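Local coordinates for protein beta-lactamase Mb2281c (Mycobacterium bovis, PDB 3I7J) that probably cleaves beta-lactams or related amide or ester substrates through a serine acyl-enzyme, as in serine beta-lactamases and penicillin-binding proteins, at residues Ala17-Pro22 against Leu242-Leu247; Met133-Leu138 against Val153-Val158. One frame throughout, in Å; residues are numbered along the deposited sequence.

Interaction 1 of 2, residues Ala17-Pro22 against Leu242-Leu247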
ATOM      1  N   ALA A  17      -9.797  -8.830  10.307  1.00  7.56           N
ATOM      2  CA  ALA A  17      -9.176  -9.240   9.067  1.00  9.86           C
ATOM      3  C   ALA A  17     -10.176  -9.796   8.078  1.00 16.62           C
ATOM      4  O   ALA A  17     -11.309 -10.128   8.434  1.00 15.94           O
ATOM      5  CB  ALA A  17      -8.096 -10.276   9.345  1.00 10.28           C
ATOM      6  N   ALA A  18      -9.735  -9.902   6.829  1.00 12.64           N
ATOM      7  CA  ALA A  18     -10.567 -10.416   5.761  1.00  9.26           C
ATOM      8  C   ALA A  18      -9.727 -11.008   4.641  1.00 15.59           C
ATOM      9  O   ALA A  18      -8.658 -10.494   4.306  1.00 15.39           O
ATOM     10  CB  ALA A  18     -11.446  -9.296   5.210  1.00 10.79           C
ATOM     11  N   VAL A  19     -10.209 -12.108   4.077  1.00 11.80           N
ATOM     12  CA  VAL A  19      -9.549 -12.744   2.954  1.00  6.85           C
ATOM     13  C   VAL A  19     -10.456 -12.387   1.786  1.00 15.27           C
ATOM     14  O   VAL A  19     -11.674 -12.576   1.857  1.00 11.73           O
ATOM     15  CB  VAL A  19      -9.500 -14.277   3.084  1.00 12.43           C
ATOM     16  CG1 VAL A  19      -8.841 -14.876   1.838  1.00  1.78           C
ATOM     17  CG2 VAL A  19      -8.733 -14.680   4.337  1.00 15.26           C
ATOM     18  N   ILE A  20      -9.865 -11.849   0.725  1.00 11.54           N
ATOM     19  CA  ILE A  20     -10.624 -11.446  -0.451  1.00 10.19           C
ATOM     20  C   ILE A  20     -10.161 -12.204  -1.691  1.00 17.01           C
ATOM     21  O   ILE A  20      -8.968 -12.452  -1.884  1.00  8.84           O
ATOM     22  CB  ILE A  20     -10.469  -9.918  -0.737  1.00 10.99           C
ATOM     23  CG1 ILE A  20     -10.894  -9.108   0.492  1.00 10.05           C
ATOM     24  CG2 ILE A  20     -11.304  -9.512  -1.947  1.00  3.68           C
ATOM     25  CD1 ILE A  20      -9.864  -9.106   1.613  1.00 10.66           C
ATOM     26  N   GLY A  21     -11.127 -12.578  -2.518  1.00  6.82           N
ATOM     27  CA  GLY A  21     -10.844 -13.279  -3.751  1.00  8.79           C
ATOM     28  C   GLY A  21     -11.533 -12.466  -4.826  1.00 11.75           C
ATOM     29  O   GLY A  21     -12.263 -11.525  -4.499  1.00 14.41           O
ATOM     30  N   PRO A  22     -11.332 -12.789  -6.108  1.00 12.49           N
ATOM     31  CA  PRO A  22     -11.972 -12.040  -7.198  1.00 15.70           C
ATOM     32  C   PRO A  22     -13.507 -12.022  -7.123  1.00 21.18           C
ATOM     33  O   PRO A  22     -14.156 -11.127  -7.671  1.00 20.40           O
ATOM     34  CB  PRO A  22     -11.448 -12.743  -8.448  1.00 14.04           C
ATOM     35  CG  PRO A  22     -11.232 -14.153  -7.970  1.00 24.95           C
ATOM     36  CD  PRO A  22     -10.594 -13.952  -6.625  1.00 14.00           C
ATOM     37  N   LEU A 242      -5.358 -13.952  -4.573  1.00  9.62           N
ATOM     38  CA  LEU A 242      -5.944 -13.807  -3.246  1.00 16.24           C
ATOM     39  C   LEU A 242      -5.413 -12.531  -2.588  1.00 18.22           C
ATOM     40  O   LEU A 242      -4.320 -12.065  -2.914  1.00 16.07           O
ATOM     41  CB  LEU A 242      -5.567 -15.021  -2.392  1.00 21.33           C
ATOM     42  CG  LEU A 242      -6.639 -15.871  -1.706  1.00 26.33           C
ATOM     43  CD1 LEU A 242      -7.765 -16.216  -2.659  1.00 19.17           C
ATOM     44  CD2 LEU A 242      -5.972 -17.134  -1.177  1.00 23.01           C
ATOM     45  N   ALA A 243      -6.186 -11.976  -1.661  1.00 17.91           N
ATOM     46  CA  ALA A 243      -5.782 -10.771  -0.948  1.00  8.94           C
ATOM     47  C   ALA A 243      -6.048 -10.956   0.539  1.00 13.80           C
ATOM     48  O   ALA A 243      -6.989 -11.648   0.933  1.00 17.43           O
ATOM     49  CB  ALA A 243      -6.555  -9.563  -1.465  1.00  7.88           C
ATOM     50  N   LEU A 244      -5.211 -10.345   1.365  1.00  7.29           N
ATOM     51  CA  LEU A 244      -5.388 -10.444   2.804  1.00 15.58           C
ATOM     52  C   LEU A 244      -5.247  -9.076   3.423  1.00  9.22           C
ATOM     53  O   LEU A 244      -4.297  -8.354   3.138  1.00 13.14           O
ATOM     54  CB  LEU A 244      -4.356 -11.398   3.425  1.00  9.79           C
ATOM     55  CG  LEU A 244      -4.292 -11.413   4.962  1.00 15.69           C
ATOM     56  CD1 LEU A 244      -5.631 -11.842   5.549  1.00 11.85           C
ATOM     57  CD2 LEU A 244      -3.181 -12.354   5.418  1.00  5.72           C
ATOM     58  N   VAL A 245      -6.215  -8.717   4.252  1.00 12.55           N
ATOM     59  CA  VAL A 245      -6.197  -7.440   4.944  1.00 11.00           C
ATOM     60  C   VAL A 245      -6.187  -7.719   6.445  1.00 17.49           C
ATOM     61  O   VAL A 245      -7.027  -8.471   6.940  1.00 17.51           O
ATOM     62  CB  VAL A 245      -7.455  -6.599   4.625  1.00  7.58           C
ATOM     63  CG1 VAL A 245      -7.573  -5.457   5.618  1.00  4.17           C
ATOM     64  CG2 VAL A 245      -7.374  -6.039   3.200  1.00  4.35           C
ATOM     65  N   VAL A 246      -5.227  -7.142   7.162  1.00 12.03           N
ATOM     66  CA  VAL A 246      -5.162  -7.301   8.612  1.00 10.78           C
ATOM     67  C   VAL A 246      -4.927  -5.952   9.281  1.00  7.28           C
ATOM     68  O   VAL A 246      -3.971  -5.246   8.958  1.00 16.02           O
ATOM     69  CB  VAL A 246      -4.032  -8.269   9.076  1.00 11.19           C
ATOM     70  CG1 VAL A 246      -3.921  -8.230  10.600  1.00  7.96           C
ATOM     71  CG2 VAL A 246      -4.336  -9.701   8.636  1.00 11.59           C
ATOM     72  N   LEU A 247      -5.812  -5.603  10.209  1.00 10.38           N
ATOM     73  CA  LEU A 247      -5.708  -4.354  10.961  1.00 10.68           C
ATOM     74  C   LEU A 247      -5.800  -4.660  12.454  1.00 16.53           C
ATOM     75  O   LEU A 247      -6.734  -5.337  12.900  1.00 15.02           O
ATOM     76  CB  LEU A 247      -6.831  -3.387  10.567  1.00 13.92           C
ATOM     77  CG  LEU A 247      -6.889  -2.895   9.114  1.00 15.60           C
ATOM     78  CD1 LEU A 247      -8.077  -1.951   8.959  1.00 11.13           C
ATOM     79  CD2 LEU A 247      -5.591  -2.191   8.733  1.00  6.70           C
TER
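A18 and I20 each trade two backbone hydrogen bonds with a residue of the 242-247 strand, V245 and A243 respectively. The bonds to V245 are A18 N to V245 O, 3.1 Å, and V245 N to A18 O, 3.0 Å, the latter nearly straight. I20 N reaches A243 O at 2.9 Å, and A243 N reaches I20 O at 2.8 Å with a less straight N-H...O angle. The short segments run antiparallel at 163°, and A17-V246 and V19-L244 form the non-hydrogen-bonded pairs. There, CA-H...O contacts supplement the amide bonds, as where V19 CA lies 3.4 Å from A243 O.

Apolar contacts follow the two faces. On one, I20 and A243 meet through their beta carbons, CB to CB 4.0 Å, the small alanine letting a branched isoleucine sit directly beside it. I20 CG1 stands beside its own backbone N (chi1 -56°), from where CD1 extends to CG2 of V245. On the other face, V246 CG2 lies 3.9 Å from A17 CB, while L244, its CG anti to the backbone N (chi1 170°), brings CD1 within 3.5 Å of A18 O. V19 uses both methyls, CG1 on L242 and CG2 on L244. Beta-branched residues suit these extended backbones, and the buried surroundings suit their hydrocarbon.

The pair joins an early strand to the last strand of the antiparallel sheet and lies inside it, with strand 24-29 next to 15-21 and strand 232-237 next to 242-248. Helix 153-164 covers the face of A18, A243 and V245; helix 256-271 covers that of V19, L242 and L244.

Interaction 2 of 2, residues Met133-Leu138 against Val153-Val158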
HETATM    1  N   MSE A 133     -16.290   3.143  -0.448  1.00 18.61           N
HETATM    2  CA  MSE A 133     -15.535   3.219   0.804  1.00 19.35           C
HETATM    3  C   MSE A 133     -15.974   4.427   1.624  1.00 19.25           C
HETATM    4  O   MSE A 133     -15.240   5.412   1.738  1.00 22.13           O
HETATM    5  CB  MSE A 133     -14.043   3.323   0.493  1.00 13.52           C
HETATM    6  CG  MSE A 133     -13.415   1.978   0.172  1.00 24.38           C
HETATM    7 SE   MSE A 133     -11.794   2.021  -0.918  1.00 28.94          SE
HETATM    8  CE  MSE A 133     -12.220   0.502  -2.003  1.00 57.36           C
ATOM      9  N   VAL A 134     -17.155   4.337   2.225  1.00 13.87           N
ATOM     10  CA  VAL A 134     -17.697   5.454   2.989  1.00 12.90           C
ATOM     11  C   VAL A 134     -17.175   5.658   4.415  1.00 18.06           C
ATOM     12  O   VAL A 134     -17.624   6.556   5.128  1.00 20.23           O
ATOM     13  CB  VAL A 134     -19.252   5.395   3.007  1.00 13.62           C
ATOM     14  CG1 VAL A 134     -19.776   5.493   1.581  1.00 10.07           C
ATOM     15  CG2 VAL A 134     -19.736   4.101   3.655  1.00 15.84           C
ATOM     16  N   THR A 135     -16.215   4.846   4.833  1.00 18.44           N
ATOM     17  CA  THR A 135     -15.662   5.011   6.170  1.00 13.09           C
ATOM     18  C   THR A 135     -14.138   5.095   6.072  1.00 20.31           C
ATOM     19  O   THR A 135     -13.405   4.676   6.974  1.00 17.08           O
ATOM     20  CB  THR A 135     -16.085   3.853   7.085  1.00 13.11           C
ATOM     21  OG1 THR A 135     -17.497   3.655   6.955  1.00 17.11           O
ATOM     22  CG2 THR A 135     -15.775   4.172   8.536  1.00 13.75           C
ATOM     23  N   THR A 136     -13.676   5.638   4.951  1.00 14.48           N
ATOM     24  CA  THR A 136     -12.254   5.816   4.698  1.00 22.00           C
ATOM     25  C   THR A 136     -11.986   7.295   4.467  1.00 17.68           C
ATOM     26  O   THR A 136     -12.674   7.939   3.678  1.00 17.46           O
ATOM     27  CB  THR A 136     -11.797   5.057   3.440  1.00 12.09           C
ATOM     28  OG1 THR A 136     -11.966   3.648   3.637  1.00 17.45           O
ATOM     29  CG2 THR A 136     -10.337   5.352   3.157  1.00 10.29           C
ATOM     30  N   ARG A 137     -10.994   7.843   5.152  1.00 17.94           N
ATOM     31  CA  ARG A 137     -10.689   9.246   4.954  1.00 21.68           C
ATOM     32  C   ARG A 137      -9.248   9.600   5.265  1.00 17.45           C
ATOM     33  O   ARG A 137      -8.550   8.892   5.992  1.00 17.02           O
ATOM     34  CB  ARG A 137     -11.633  10.108   5.793  1.00 30.70           C
ATOM     35  CG  ARG A 137     -11.531   9.879   7.288  1.00 32.42           C
ATOM     36  CD  ARG A 137     -12.639  10.635   8.005  1.00 40.87           C
ATOM     37  NE  ARG A 137     -12.695  12.028   7.572  1.00 52.99           N
ATOM     38  CZ  ARG A 137     -13.635  12.893   7.938  1.00 61.68           C
ATOM     39  NH1 ARG A 137     -14.610  12.509   8.754  1.00 63.03           N
ATOM     40  NH2 ARG A 137     -13.603  14.140   7.481  1.00 59.24           N
ATOM     41  N   LEU A 138      -8.813  10.709   4.687  1.00 23.17           N
ATOM     42  CA  LEU A 138      -7.468  11.212   4.879  1.00 22.56           C
ATOM     43  C   LEU A 138      -7.558  12.688   5.251  1.00 20.36           C
ATOM     44  O   LEU A 138      -7.830  13.536   4.398  1.00 24.79           O
ATOM     45  CB  LEU A 138      -6.657  11.053   3.592  1.00 21.20           C
ATOM     46  CG  LEU A 138      -5.294  11.748   3.561  1.00 24.83           C
ATOM     47  CD1 LEU A 138      -4.343  11.053   4.515  1.00 26.83           C
ATOM     48  CD2 LEU A 138      -4.731  11.731   2.143  1.00 38.86           C
ATOM     49  N   VAL A 153     -11.774  -2.645   7.895  1.00 13.80           N
ATOM     50  CA  VAL A 153     -11.443  -3.839   7.124  1.00  8.39           C
ATOM     51  C   VAL A 153     -12.429  -4.009   5.964  1.00 10.45           C
ATOM     52  O   VAL A 153     -12.049  -4.458   4.882  1.00  9.99           O
ATOM     53  CB  VAL A 153     -11.440  -5.109   8.008  1.00 11.91           C
ATOM     54  CG1 VAL A 153     -11.205  -6.353   7.148  1.00 12.08           C
ATOM     55  CG2 VAL A 153     -10.335  -4.996   9.051  1.00  5.75           C
ATOM     56  N   ALA A 154     -13.689  -3.640   6.185  1.00  5.62           N
ATOM     57  CA  ALA A 154     -14.717  -3.745   5.149  1.00  9.41           C
ATOM     58  C   ALA A 154     -14.366  -2.878   3.940  1.00 13.66           C
ATOM     59  O   ALA A 154     -14.488  -3.313   2.792  1.00 14.80           O
ATOM     60  CB  ALA A 154     -16.078  -3.324   5.708  1.00  7.33           C
ATOM     61  N   ASP A 155     -13.956  -1.639   4.206  1.00 13.98           N
ATOM     62  CA  ASP A 155     -13.573  -0.715   3.142  1.00 12.24           C
ATOM     63  C   ASP A 155     -12.299  -1.204   2.450  1.00 11.79           C
ATOM     64  O   ASP A 155     -12.195  -1.161   1.224  1.00  7.98           O
ATOM     65  CB  ASP A 155     -13.334   0.695   3.701  1.00 13.91           C
ATOM     66  CG  ASP A 155     -14.598   1.524   3.767  1.00 13.79           C
ATOM     67  OD1 ASP A 155     -15.703   0.944   3.650  1.00 11.52           O
ATOM     68  OD2 ASP A 155     -14.485   2.759   3.949  1.00 10.98           O
ATOM     69  N   LEU A 156     -11.327  -1.663   3.234  1.00  7.39           N
ATOM     70  CA  LEU A 156     -10.085  -2.144   2.648  1.00  7.75           C
ATOM     71  C   LEU A 156     -10.317  -3.415   1.853  1.00 10.40           C
ATOM     72  O   LEU A 156      -9.599  -3.694   0.891  1.00 11.73           O
ATOM     73  CB  LEU A 156      -9.032  -2.389   3.723  1.00  4.24           C
ATOM     74  CG  LEU A 156      -8.424  -1.141   4.351  1.00  9.98           C
ATOM     75  CD1 LEU A 156      -7.193  -1.569   5.136  1.00 12.71           C
ATOM     76  CD2 LEU A 156      -8.022  -0.128   3.271  1.00 17.42           C
ATOM     77  N   ALA A 157     -11.324  -4.184   2.261  1.00  9.25           N
ATOM     78  CA  ALA A 157     -11.672  -5.430   1.582  1.00 12.91           C
ATOM     79  C   ALA A 157     -12.133  -5.094   0.167  1.00 10.17           C
ATOM     80  O   ALA A 157     -11.778  -5.779  -0.792  1.00 12.69           O
ATOM     81  CB  ALA A 157     -12.784  -6.143   2.342  1.00  9.82           C
ATOM     82  N   VAL A 158     -12.934  -4.037   0.056  1.00 10.27           N
ATOM     83  CA  VAL A 158     -13.435  -3.564  -1.227  1.00 13.16           C
ATOM     84  C   VAL A 158     -12.242  -3.077  -2.054  1.00  8.84           C
ATOM     85  O   VAL A 158     -12.152  -3.345  -3.253  1.00 11.58           O
ATOM     86  CB  VAL A 158     -14.432  -2.391  -1.035  1.00 20.60           C
ATOM     87  CG1 VAL A 158     -14.841  -1.819  -2.384  1.00 29.97           C
ATOM     88  CG2 VAL A 158     -15.665  -2.872  -0.270  1.00 26.99           C
TER
HETATM   89  O   HOH W   1     -17.713   1.801   5.120  1.00 13.48           O
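The carboxylate of D155, in the first turn of helix 153-164, fastens the loop M133-T136 that follows helix 119-131 and leads to strand 137-138. OD2 does most of the gripping. T135 N donates to D155 OD2 at 2.9 Å, on the syn side facing the other carboxylate oxygen, while the hydroxyl T136 OG1 donates to D155 OD2 at 2.7 Å. With chi1 at -64°, T136 OG1 stands beside its own backbone N and reaches OD2 from the anti side, across the oxygen from the T135 amide. The other oxygen, D155 OD1, takes a hydrogen bond from a water at 2.6 Å, and that water also bonds to T135 OG1.

Van der Waals contact completes the fit. M133, present as selenomethionine, runs alongside D155, pointing the other way, its CG 3.5 Å from the backbone carbonyl oxygen D155 O. Bent at chi3, the chain carries CE into apolar contact with V158 CG1, also 3.5 Å away, one helical turn further on. A long flexible side chain suits this path between the carboxylate of D155 and the methyl of V158.

T136 OG1 is also hydrogen-bonded to S151 OG, and D155 N, in the first turn of the helix, bonds to T152 OG1. Two donors on OD2, a water on OD1 and the nearby helix N-terminus would together favour an ionised carboxylate.

In the fold
Helix 153-164 is the common element: D155 and V158 face the loop in interaction 2, while V153, L156 and A157 face the sheet of interaction 1. The centres lie about 13 Å apart, yet the two contacts touch, A18 CB lying 3.5 Å from V153 CG1 and I20 CG1 3.7 Å from A157 O. V153 also meets L247, with CG2 3.8 Å from L247 CD1. Both segments of interaction 2 fall between those of interaction 1 in sequence. L38 packs on both L156 and L247, shortly before S40 and K43, which fit the SxxK pattern; these and Y99, which fits the tyrosine of a Y-x-N motif, probably belong to the active site, as in serine beta-lactamases.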